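Local coordinates for protein xylose isomerase-like TIM barrel (Anabaena variabilis ATCC 29413, PDB 2QW5) that binds a zinc ion and D-xylose in a TIM-barrel pocket and is probably a sugar or sugar-phosphate isomerase or epimerase, at residues 15-20 with 282-287; 301-306 with 313-318; 211-216 with 241-246. One frame throughout, in Å; residues are numbered along the deposited sequence.

All three contacts lie in one TIM-barrel fold, built round a parallel eight-stranded barrel. Contact 3 pairs strands 211-216 and 243-248 in the wall and carries Asp216, a zinc ligand. Contact 1 joins the loops that follow strands 11-14 and 278-280 across the centre of the chain from it, the two centres about 23 Å apart, and brings Phe283 against the bound D-xylose, with its side chain about 5 Å from both the zinc ion and the side chain of Asp216. Contact 2 lies further out, at the start of helix 314-332, its centre about 11 Å from that of contact 1. Those two touch directly: Met17 CE packs 3.6 Å from Ala314 O.

Contact 1: 15-20 with 282-287; sequences FFMFTT and IFNAIP. With XLS (D-xylose), chain C.
Asn284 binds two successive carbonyls of the 3-10 turn at 15-17. Its backbone N donates to Phe16 O at 3.0 Å in a nearly straight bond, 163° at the hydrogen. The side chain takes the next carbonyl: with CG anti to the backbone N (chi1 -164°), the amide is carried alongside the turn, and ND2 reaches Met17 O at 3.0 Å. Here the donor lies in the carbonyl plane and the acceptor close to the amide plane. ND2 also gives a hydrogen bond to Phe300 O, while OD1 accepts a weak one from Ala285 N at the centre of an inverse gamma turn. Both OD1 and ND2 of this buried amide thus have hydrogen-bond partners.

Apolar groups flank these bonds. The selenomethionine at Met17 bends at chi2 and chi3, which turns its CE back to Ile282 CG2, 3.7 Å away, and both side chains also rest on Ile317 of helix 314-332. On the other flank, Ile286 CD1 touches Thr19 CA at 3.6 Å. The Phe16 and Phe283 rings run side by side in the same direction, their planes 29° apart and slid so far that they barely overlap; Phe16 CD2 sits over a face of Phe283, 3.4 Å from Phe283 CE2. Phe283 CZ comes to 3.5 Å from C1 of D-xylose, which is also hydrogen-bonded to Asn87, Glu183 and His219. The loops after the first and last strands thus pack together beside the sugar pocket and place Phe283 in its wall, with Phe16 packed behind, at the C-terminal strand ends where TIM barrels carry their active sites.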
loop_
_atom_site.group_PDB
_atom_site.type_symbol
_atom_site.label_atom_id
_atom_site.label_comp_id
_atom_site.label_asym_id
_atom_site.label_seq_id
_atom_site.Cartn_x
_atom_site.Cartn_y
_atom_site.Cartn_z
ATOM N N PHE A 15 -16.429 19.158 -15.955
ATOM C CA PHE A 15 -16.757 17.791 -16.421
ATOM C C PHE A 15 -16.365 16.695 -15.415
ATOM O O PHE A 15 -16.653 15.546 -15.680
ATOM C CB PHE A 15 -16.264 17.489 -17.861
ATOM C CG PHE A 15 -17.372 17.504 -18.866
ATOM C CD1 PHE A 15 -18.167 18.647 -19.012
ATOM C CD2 PHE A 15 -17.657 16.367 -19.638
ATOM C CE1 PHE A 15 -19.225 18.674 -19.916
ATOM C CE2 PHE A 15 -18.740 16.373 -20.550
ATOM C CZ PHE A 15 -19.504 17.541 -20.701
ATOM N N PHE A 16 -15.714 17.042 -14.280
ATOM C CA PHE A 16 -15.536 16.068 -13.159
ATOM C C PHE A 16 -16.856 15.531 -12.545
ATOM O O PHE A 16 -16.825 14.628 -11.700
ATOM C CB PHE A 16 -14.663 16.659 -12.061
ATOM C CG PHE A 16 -13.227 16.877 -12.461
ATOM C CD1 PHE A 16 -12.563 16.029 -13.358
ATOM C CD2 PHE A 16 -12.496 17.888 -11.861
ATOM C CE1 PHE A 16 -11.223 16.177 -13.633
ATOM C CE2 PHE A 16 -11.148 18.053 -12.179
ATOM C CZ PHE A 16 -10.512 17.183 -13.049
HETATM N N MSE A 17 -18.002 16.131 -12.907
HETATM C CA MSE A 17 -19.315 15.598 -12.579
HETATM C C MSE A 17 -19.489 14.248 -13.316
HETATM O O MSE A 17 -20.272 13.408 -12.869
HETATM C CB MSE A 17 -20.414 16.553 -13.023
HETATM C CG MSE A 17 -21.884 16.106 -12.717
HETATM SE SE MSE A 17 -22.139 15.911 -10.829
HETATM C CE MSE A 17 -22.648 17.683 -10.458
ATOM N N PHE A 18 -18.785 14.063 -14.448
ATOM C CA PHE A 18 -18.927 12.880 -15.305
ATOM C C PHE A 18 -17.688 12.039 -15.566
ATOM O O PHE A 18 -17.795 10.811 -15.697
ATOM C CB PHE A 18 -19.434 13.331 -16.702
ATOM C CG PHE A 18 -20.570 14.294 -16.658
ATOM C CD1 PHE A 18 -21.823 13.889 -16.251
ATOM C CD2 PHE A 18 -20.402 15.615 -17.038
ATOM C CE1 PHE A 18 -22.893 14.795 -16.198
ATOM C CE2 PHE A 18 -21.457 16.525 -16.983
ATOM C CZ PHE A 18 -22.717 16.108 -16.576
ATOM N N THR A 19 -16.515 12.676 -15.674
ATOM C CA THR A 19 -15.347 11.984 -16.186
ATOM C C THR A 19 -14.042 12.705 -15.957
ATOM O O THR A 19 -14.052 13.859 -15.584
ATOM C CB THR A 19 -15.520 11.821 -17.719
ATOM O OG1 THR A 19 -14.563 10.904 -18.240
ATOM C CG2 THR A 19 -15.435 13.178 -18.456
ATOM N N THR A 20 -12.932 11.990 -16.127
ATOM C CA THR A 20 -11.573 12.594 -16.145
ATOM C C THR A 20 -10.959 12.537 -17.582
ATOM O O THR A 20 -9.811 12.993 -17.807
ATOM C CB THR A 20 -10.601 11.934 -15.139
ATOM O OG1 THR A 20 -10.335 10.595 -15.538
ATOM C CG2 THR A 20 -11.153 11.952 -13.758
ATOM N N ILE A 282 -17.550 20.262 -9.059
ATOM C CA ILE A 282 -18.097 19.190 -8.269
ATOM C C ILE A 282 -17.469 17.868 -8.798
ATOM O O ILE A 282 -17.545 17.557 -10.008
ATOM C CB ILE A 282 -19.663 19.172 -8.381
ATOM C CG1 ILE A 282 -20.246 20.459 -7.735
ATOM C CG2 ILE A 282 -20.256 17.904 -7.709
ATOM C CD1 ILE A 282 -21.770 20.572 -7.851
ATOM N N PHE A 283 -16.884 17.113 -7.872
ATOM C CA PHE A 283 -16.238 15.836 -8.135
ATOM C C PHE A 283 -17.277 14.764 -7.847
ATOM O O PHE A 283 -17.572 14.464 -6.707
ATOM C CB PHE A 283 -15.006 15.653 -7.245
ATOM C CG PHE A 283 -13.853 16.492 -7.667
ATOM C CD1 PHE A 283 -13.849 17.849 -7.409
ATOM C CD2 PHE A 283 -12.784 15.942 -8.348
ATOM C CE1 PHE A 283 -12.767 18.658 -7.799
ATOM C CE2 PHE A 283 -11.678 16.763 -8.721
ATOM C CZ PHE A 283 -11.710 18.113 -8.446
ATOM N N ASN A 284 -17.883 14.203 -8.882
ATOM C CA ASN A 284 -18.882 13.151 -8.650
ATOM C C ASN A 284 -18.191 11.867 -8.125
ATOM O O ASN A 284 -16.992 11.675 -8.316
ATOM C CB ASN A 284 -19.691 12.940 -9.931
ATOM C CG ASN A 284 -20.968 12.183 -9.702
ATOM O OD1 ASN A 284 -21.343 11.936 -8.556
ATOM N ND2 ASN A 284 -21.669 11.809 -10.804
ATOM N N ALA A 285 -18.918 11.022 -7.402
ATOM C CA ALA A 285 -18.369 9.730 -6.927
ATOM C C ALA A 285 -18.294 8.730 -8.111
ATOM O O ALA A 285 -19.067 7.784 -8.220
ATOM C CB ALA A 285 -19.163 9.191 -5.726
ATOM N N ILE A 286 -17.343 9.005 -9.018
ATOM C CA ILE A 286 -17.081 8.195 -10.195
ATOM C C ILE A 286 -15.826 7.419 -9.856
ATOM O O ILE A 286 -15.010 7.891 -9.011
ATOM C CB ILE A 286 -16.904 9.018 -11.553
ATOM C CG1 ILE A 286 -15.796 10.078 -11.441
ATOM C CG2 ILE A 286 -18.241 9.629 -11.969
ATOM C CD1 ILE A 286 -15.423 10.764 -12.782
ATOM N N PRO A 287 -15.600 6.277 -10.525
ATOM C CA PRO A 287 -14.405 5.463 -10.229
ATOM C C PRO A 287 -13.073 6.231 -10.127
ATOM O O PRO A 287 -12.257 5.923 -9.251
ATOM C CB PRO A 287 -14.396 4.463 -11.378
ATOM C CG PRO A 287 -15.863 4.219 -11.625
ATOM C CD PRO A 287 -16.433 5.614 -11.564
HETATM C C1 XLS C . -8.255 18.328 -8.035
HETATM C C2 XLS C . -7.249 18.494 -9.167
HETATM C C3 XLS C . -6.932 17.167 -9.943
HETATM C C4 XLS C . -6.736 17.344 -11.435
HETATM O O1 XLS C . -8.226 19.027 -6.785
HETATM O O2 XLS C . -7.601 19.577 -10.028
HETATM O O3 XLS C . -7.845 16.073 -9.838
HETATM O O4 XLS C . -5.811 18.374 -11.638
#

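Contact 2: 301-306 with 313-318; sequences WIPDED and NAYDIA
Asn313 sets its CB over one face of the Trp301 indole, 3.6 Å from the centroid of the six-membered ring and 17° off the ring normal, a CH-pi contact. The amide beyond stands at 90° to the indole plane and brings ND2 to 3.8 Å from Pro303 CG. Asn313 CG lies between the backbone N and the carbonyl carbon (chi1 75°), which turns OD1 back to the start of the helix, where it accepts from Asp316 N at 2.8 Å. Asp316 OD2 answers by taking the backbone N of Asn313, completing a capping box. Pro303 is set across the Asn313 side chain at about a right angle, and its CG also approaches Tyr315 CD2 at 3.7 Å. The tyrosine hydroxyl is hydrogen-bonded to His36 of helix 27-42. Between the flanking side chains, Ala314 N donates to Trp301 O at 2.9 Å, from above the carbonyl plane. Trp301 NE1 turns to Tyr311 O in the connecting loop. Asn313 thus divides its work: its carbonyl oxygen caps helix 314-332, while its apolar carbon is held by the indole, so ring packing and helix capping probably fix the same side-chain rotation.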
loop_
_atom_site.group_PDB
_atom_site.type_symbol
_atom_site.label_atom_id
_atom_site.label_comp_id
_atom_site.label_asym_id
_atom_site.label_seq_id
_atom_site.Cartn_x
_atom_site.Cartn_y
_atom_site.Cartn_z
ATOM N N TRP A 301 -26.071 10.022 -9.581
ATOM C CA TRP A 301 -26.159 9.149 -10.741
ATOM C C TRP A 301 -26.338 9.914 -12.038
ATOM O O TRP A 301 -27.064 10.895 -12.094
ATOM C CB TRP A 301 -27.214 8.062 -10.586
ATOM C CG TRP A 301 -28.578 8.530 -10.349
ATOM C CD1 TRP A 301 -29.133 8.793 -9.155
ATOM C CD2 TRP A 301 -29.616 8.711 -11.329
ATOM N NE1 TRP A 301 -30.431 9.187 -9.315
ATOM C CE2 TRP A 301 -30.766 9.118 -10.635
ATOM C CE3 TRP A 301 -29.671 8.593 -12.722
ATOM C CZ2 TRP A 301 -31.975 9.418 -11.269
ATOM C CZ3 TRP A 301 -30.886 8.891 -13.373
ATOM C CH2 TRP A 301 -32.019 9.306 -12.633
ATOM N N ILE A 302 -25.644 9.449 -13.063
ATOM C CA ILE A 302 -25.597 10.125 -14.347
ATOM C C ILE A 302 -26.703 9.551 -15.243
ATOM O O ILE A 302 -26.622 8.382 -15.601
ATOM C CB ILE A 302 -24.228 9.996 -14.988
ATOM C CG1 ILE A 302 -23.154 10.597 -14.068
ATOM C CG2 ILE A 302 -24.211 10.750 -16.334
ATOM C CD1 ILE A 302 -21.705 10.089 -14.379
ATOM N N PRO A 303 -27.729 10.366 -15.596
ATOM C CA PRO A 303 -28.806 9.860 -16.454
ATOM C C PRO A 303 -28.299 9.286 -17.779
ATOM O O PRO A 303 -27.457 9.906 -18.432
ATOM C CB PRO A 303 -29.677 11.099 -16.679
ATOM C CG PRO A 303 -29.485 11.891 -15.455
ATOM C CD PRO A 303 -27.992 11.778 -15.252
ATOM N N ASP A 304 -28.771 8.070 -18.072
ATOM C CA ASP A 304 -28.417 7.227 -19.243
ATOM C C ASP A 304 -27.226 6.301 -18.984
ATOM O O ASP A 304 -27.262 5.147 -19.436
ATOM C CB ASP A 304 -28.340 7.987 -20.585
ATOM C CG ASP A 304 -29.715 8.492 -21.037
ATOM O OD1 ASP A 304 -30.621 7.643 -21.204
ATOM O OD2 ASP A 304 -29.892 9.719 -21.219
ATOM N N GLU A 305 -26.210 6.758 -18.246
ATOM C CA GLU A 305 -25.101 5.879 -17.897
ATOM C C GLU A 305 -25.510 4.970 -16.759
ATOM O O GLU A 305 -25.480 3.732 -16.902
ATOM C CB GLU A 305 -23.846 6.651 -17.510
ATOM C CG GLU A 305 -22.673 5.725 -17.094
ATOM C CD GLU A 305 -21.452 6.475 -16.655
ATOM O OE1 GLU A 305 -21.397 7.707 -16.868
ATOM O OE2 GLU A 305 -20.543 5.816 -16.105
ATOM N N ASP A 306 -25.861 5.589 -15.628
ATOM C CA ASP A 306 -26.199 4.860 -14.422
ATOM C C ASP A 306 -27.692 4.593 -14.371
ATOM O O ASP A 306 -28.471 5.388 -14.903
ATOM C CB ASP A 306 -25.821 5.666 -13.187
ATOM C CG ASP A 306 -24.344 5.986 -13.119
ATOM O OD1 ASP A 306 -23.504 5.066 -13.245
ATOM O OD2 ASP A 306 -24.036 7.167 -12.863
ATOM N N ASN A 313 -29.692 13.089 -8.878
ATOM C CA ASN A 313 -28.906 12.764 -10.064
ATOM C C ASN A 313 -27.912 13.896 -10.341
ATOM O O ASN A 313 -27.959 14.946 -9.691
ATOM C CB ASN A 313 -29.780 12.345 -11.269
ATOM C CG ASN A 313 -30.505 13.479 -11.975
ATOM O OD1 ASN A 313 -30.064 14.617 -12.046
ATOM N ND2 ASN A 313 -31.631 13.122 -12.571
ATOM N N ALA A 314 -27.031 13.654 -11.302
ATOM C CA ALA A 314 -25.989 14.612 -11.693
ATOM C C ALA A 314 -26.534 15.992 -12.086
ATOM O O ALA A 314 -25.971 17.020 -11.725
ATOM C CB ALA A 314 -25.133 14.013 -12.849
ATOM N N TYR A 315 -27.672 16.008 -12.791
ATOM C CA TYR A 315 -28.297 17.246 -13.245
ATOM C C TYR A 315 -28.997 18.005 -12.142
ATOM O O TYR A 315 -28.959 19.231 -12.123
ATOM C CB TYR A 315 -29.255 16.969 -14.416
ATOM C CG TYR A 315 -28.585 16.411 -15.645
ATOM C CD1 TYR A 315 -27.368 16.918 -16.106
ATOM C CD2 TYR A 315 -29.224 15.462 -16.429
ATOM C CE1 TYR A 315 -26.758 16.429 -17.226
ATOM C CE2 TYR A 315 -28.621 14.956 -17.587
ATOM C CZ TYR A 315 -27.394 15.457 -17.983
ATOM O OH TYR A 315 -26.784 15.000 -19.107
ATOM N N ASP A 316 -29.622 17.273 -11.219
ATOM C CA ASP A 316 -30.221 17.863 -10.025
ATOM C C ASP A 316 -29.164 18.674 -9.263
ATOM O O ASP A 316 -29.391 19.831 -8.942
ATOM C CB ASP A 316 -30.801 16.788 -9.084
ATOM C CG ASP A 316 -31.895 15.946 -9.743
ATOM O OD1 ASP A 316 -32.644 16.455 -10.609
ATOM O OD2 ASP A 316 -31.999 14.756 -9.389
ATOM N N ILE A 317 -28.017 18.054 -9.000
ATOM C CA ILE A 317 -26.935 18.722 -8.262
ATOM C C ILE A 317 -26.392 19.939 -9.043
ATOM O O ILE A 317 -26.192 21.003 -8.447
ATOM C CB ILE A 317 -25.830 17.718 -7.859
ATOM C CG1 ILE A 317 -26.398 16.652 -6.894
ATOM C CG2 ILE A 317 -24.614 18.400 -7.194
ATOM C CD1 ILE A 317 -27.027 17.185 -5.604
ATOM N N ALA A 318 -26.188 19.770 -10.353
ATOM C CA ALA A 318 -25.688 20.854 -11.240
ATOM C C ALA A 318 -26.608 22.080 -11.221
ATOM O O ALA A 318 -26.152 23.226 -11.114
ATOM C CB ALA A 318 -25.517 20.340 -12.682
#

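Contact 3: 211-216 with 241-246; sequences VGVVID and GRLHYV. With ZN (zinc ion), chain D.
Val213, Val214 and Ile215 pair with Leu243, Tyr245 and Val246 as neighbouring parallel strands of the TIM barrel, joined through helices 217-223 and 227-240 in a beta-alpha-beta crossover. Val213 N donates to Arg242 O at 2.8 Å, and Ile215 N to Tyr245 O at 3.2 Å. Between them the register slips by one residue in a beta bulge, where Val213 O receives two weak bonds, from His244 N and Tyr245 N.

Side chains alternate about this ladder. Leu243 CD1 meets Ile215 CD1 at 3.6 Å, the two chains crossing at about a right angle, and helix 227-240 covers them through Val234. On the other face Val214 and Tyr245 run alongside each other, Val214 CG2 to Tyr245 CD2 3.6 Å; the tyrosine hydroxyl bonds to Glu49 and Ser85.

At the start of the pair, Arg242 NE donates to Val211 O at 2.8 Å, nearly along the C=O axis, and NH2 adds a weak bond. NH2 also holds Val206 O, tying the arginine to the chain leading into strand 211-216. With the guanidinium gone, as in an alanine here, Val211 O and Val206 O would probably lose these donors. The His244 ring lies beside Gly212, whose N is 3.4 Å from His244 CD2, and NE2 of the histidine is bonded to Lys209 O.

The strand ends at the metal, where Glu183, Gln247 and Glu281 supply the other protein ligands of the zinc ion. With CG anti to the backbone N (chi1 172°), Asp216 brings OD2 to the zinc ion at 2.3 Å, and the oxygen of water 1 binds the same ion at 2.0 Å.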
loop_
_atom_site.group_PDB
_atom_site.type_symbol
_atom_site.label_atom_id
_atom_site.label_comp_id
_atom_site.label_asym_id
_atom_site.label_seq_id
_atom_site.Cartn_x
_atom_site.Cartn_y
_atom_site.Cartn_z
ATOM N N VAL A 211 1.633 33.425 -15.999
ATOM C CA VAL A 211 1.594 32.377 -14.980
ATOM C C VAL A 211 0.997 32.971 -13.705
ATOM O O VAL A 211 1.624 33.750 -13.000
ATOM C CB VAL A 211 2.978 31.758 -14.692
ATOM C CG1 VAL A 211 2.857 30.639 -13.592
ATOM C CG2 VAL A 211 3.627 31.190 -15.991
ATOM N N GLY A 212 -0.244 32.601 -13.422
ATOM C CA GLY A 212 -0.953 33.078 -12.242
ATOM C C GLY A 212 -1.643 31.972 -11.482
ATOM O O GLY A 212 -1.124 30.843 -11.382
ATOM N N VAL A 213 -2.812 32.303 -10.931
ATOM C CA VAL A 213 -3.492 31.380 -10.023
ATOM C C VAL A 213 -4.961 31.169 -10.307
ATOM O O VAL A 213 -5.623 32.013 -10.899
ATOM C CB VAL A 213 -3.378 31.872 -8.528
ATOM C CG1 VAL A 213 -1.994 32.383 -8.232
ATOM C CG2 VAL A 213 -4.346 32.957 -8.213
ATOM N N VAL A 214 -5.428 30.011 -9.856
ATOM C CA VAL A 214 -6.846 29.754 -9.693
ATOM C C VAL A 214 -7.020 29.642 -8.169
ATOM O O VAL A 214 -6.189 29.006 -7.501
ATOM C CB VAL A 214 -7.359 28.484 -10.390
ATOM C CG1 VAL A 214 -6.432 27.264 -10.148
ATOM C CG2 VAL A 214 -8.801 28.238 -9.974
ATOM N N ILE A 215 -8.049 30.306 -7.625
ATOM C CA ILE A 215 -8.439 30.157 -6.233
ATOM C C ILE A 215 -9.709 29.314 -6.252
ATOM O O ILE A 215 -10.690 29.725 -6.860
ATOM C CB ILE A 215 -8.695 31.496 -5.510
ATOM C CG1 ILE A 215 -7.470 32.434 -5.601
ATOM C CG2 ILE A 215 -9.055 31.226 -4.015
ATOM C CD1 ILE A 215 -7.763 33.794 -5.050
ATOM N N ASP A 216 -9.645 28.146 -5.606
ATOM C CA ASP A 216 -10.746 27.168 -5.471
ATOM C C ASP A 216 -11.138 27.240 -3.990
ATOM O O ASP A 216 -10.266 27.041 -3.112
ATOM C CB ASP A 216 -10.221 25.801 -5.860
ATOM C CG ASP A 216 -11.198 24.641 -5.572
ATOM O OD1 ASP A 216 -11.781 24.566 -4.477
ATOM O OD2 ASP A 216 -11.302 23.762 -6.436
ATOM N N GLY A 241 -1.855 41.232 -11.523
ATOM C CA GLY A 241 -2.472 40.726 -12.726
ATOM C C GLY A 241 -2.353 39.214 -12.814
ATOM O O GLY A 241 -2.233 38.694 -13.915
ATOM N N ARG A 242 -2.428 38.515 -11.676
ATOM C CA ARG A 242 -2.281 37.050 -11.600
ATOM C C ARG A 242 -3.482 36.257 -11.084
ATOM O O ARG A 242 -3.335 35.054 -10.847
ATOM C CB ARG A 242 -1.023 36.713 -10.796
ATOM C CG ARG A 242 0.205 36.955 -11.597
ATOM C CD ARG A 242 1.463 36.795 -10.808
ATOM N NE ARG A 242 2.428 36.031 -11.589
ATOM C CZ ARG A 242 3.734 35.935 -11.370
ATOM N NH1 ARG A 242 4.338 36.594 -10.398
ATOM N NH2 ARG A 242 4.444 35.170 -12.171
ATOM N N LEU A 243 -4.653 36.898 -10.932
ATOM C CA LEU A 243 -5.864 36.212 -10.491
ATOM C C LEU A 243 -6.603 35.861 -11.750
ATOM O O LEU A 243 -7.483 36.565 -12.174
ATOM C CB LEU A 243 -6.681 37.044 -9.495
ATOM C CG LEU A 243 -7.952 36.438 -8.848
ATOM C CD1 LEU A 243 -7.840 34.994 -8.489
ATOM C CD2 LEU A 243 -8.287 37.238 -7.608
ATOM N N HIS A 244 -6.223 34.723 -12.337
ATOM C CA HIS A 244 -6.754 34.301 -13.621
ATOM C C HIS A 244 -8.059 33.549 -13.620
ATOM O O HIS A 244 -8.704 33.454 -14.669
ATOM C CB HIS A 244 -5.709 33.476 -14.364
ATOM C CG HIS A 244 -4.430 34.217 -14.632
ATOM N ND1 HIS A 244 -4.391 35.575 -14.864
ATOM C CD2 HIS A 244 -3.171 33.770 -14.822
ATOM C CE1 HIS A 244 -3.146 35.933 -15.125
ATOM N NE2 HIS A 244 -2.389 34.855 -15.124
ATOM N N TYR A 245 -8.440 32.961 -12.488
ATOM C CA TYR A 245 -9.618 32.077 -12.467
ATOM C C TYR A 245 -10.099 31.823 -11.057
ATOM O O TYR A 245 -9.328 31.946 -10.122
ATOM C CB TYR A 245 -9.211 30.761 -13.113
ATOM C CG TYR A 245 -10.311 29.828 -13.588
ATOM C CD1 TYR A 245 -11.320 30.247 -14.464
ATOM C CD2 TYR A 245 -10.255 28.476 -13.275
ATOM C CE1 TYR A 245 -12.269 29.315 -14.987
ATOM C CE2 TYR A 245 -11.198 27.563 -13.780
ATOM C CZ TYR A 245 -12.184 27.980 -14.619
ATOM O OH TYR A 245 -13.092 27.059 -15.065
ATOM N N VAL A 246 -11.364 31.429 -10.915
ATOM C CA VAL A 246 -11.994 31.211 -9.597
ATOM C C VAL A 246 -12.958 30.031 -9.717
ATOM O O VAL A 246 -13.730 29.981 -10.679
ATOM C CB VAL A 246 -12.779 32.452 -9.102
ATOM C CG1 VAL A 246 -13.584 32.139 -7.833
ATOM C CG2 VAL A 246 -11.852 33.616 -8.810
HETATM ZN ZN ZN D . -10.238 22.757 -8.196
HETATM O O HOH W 1 -9.767 20.908 -7.507
#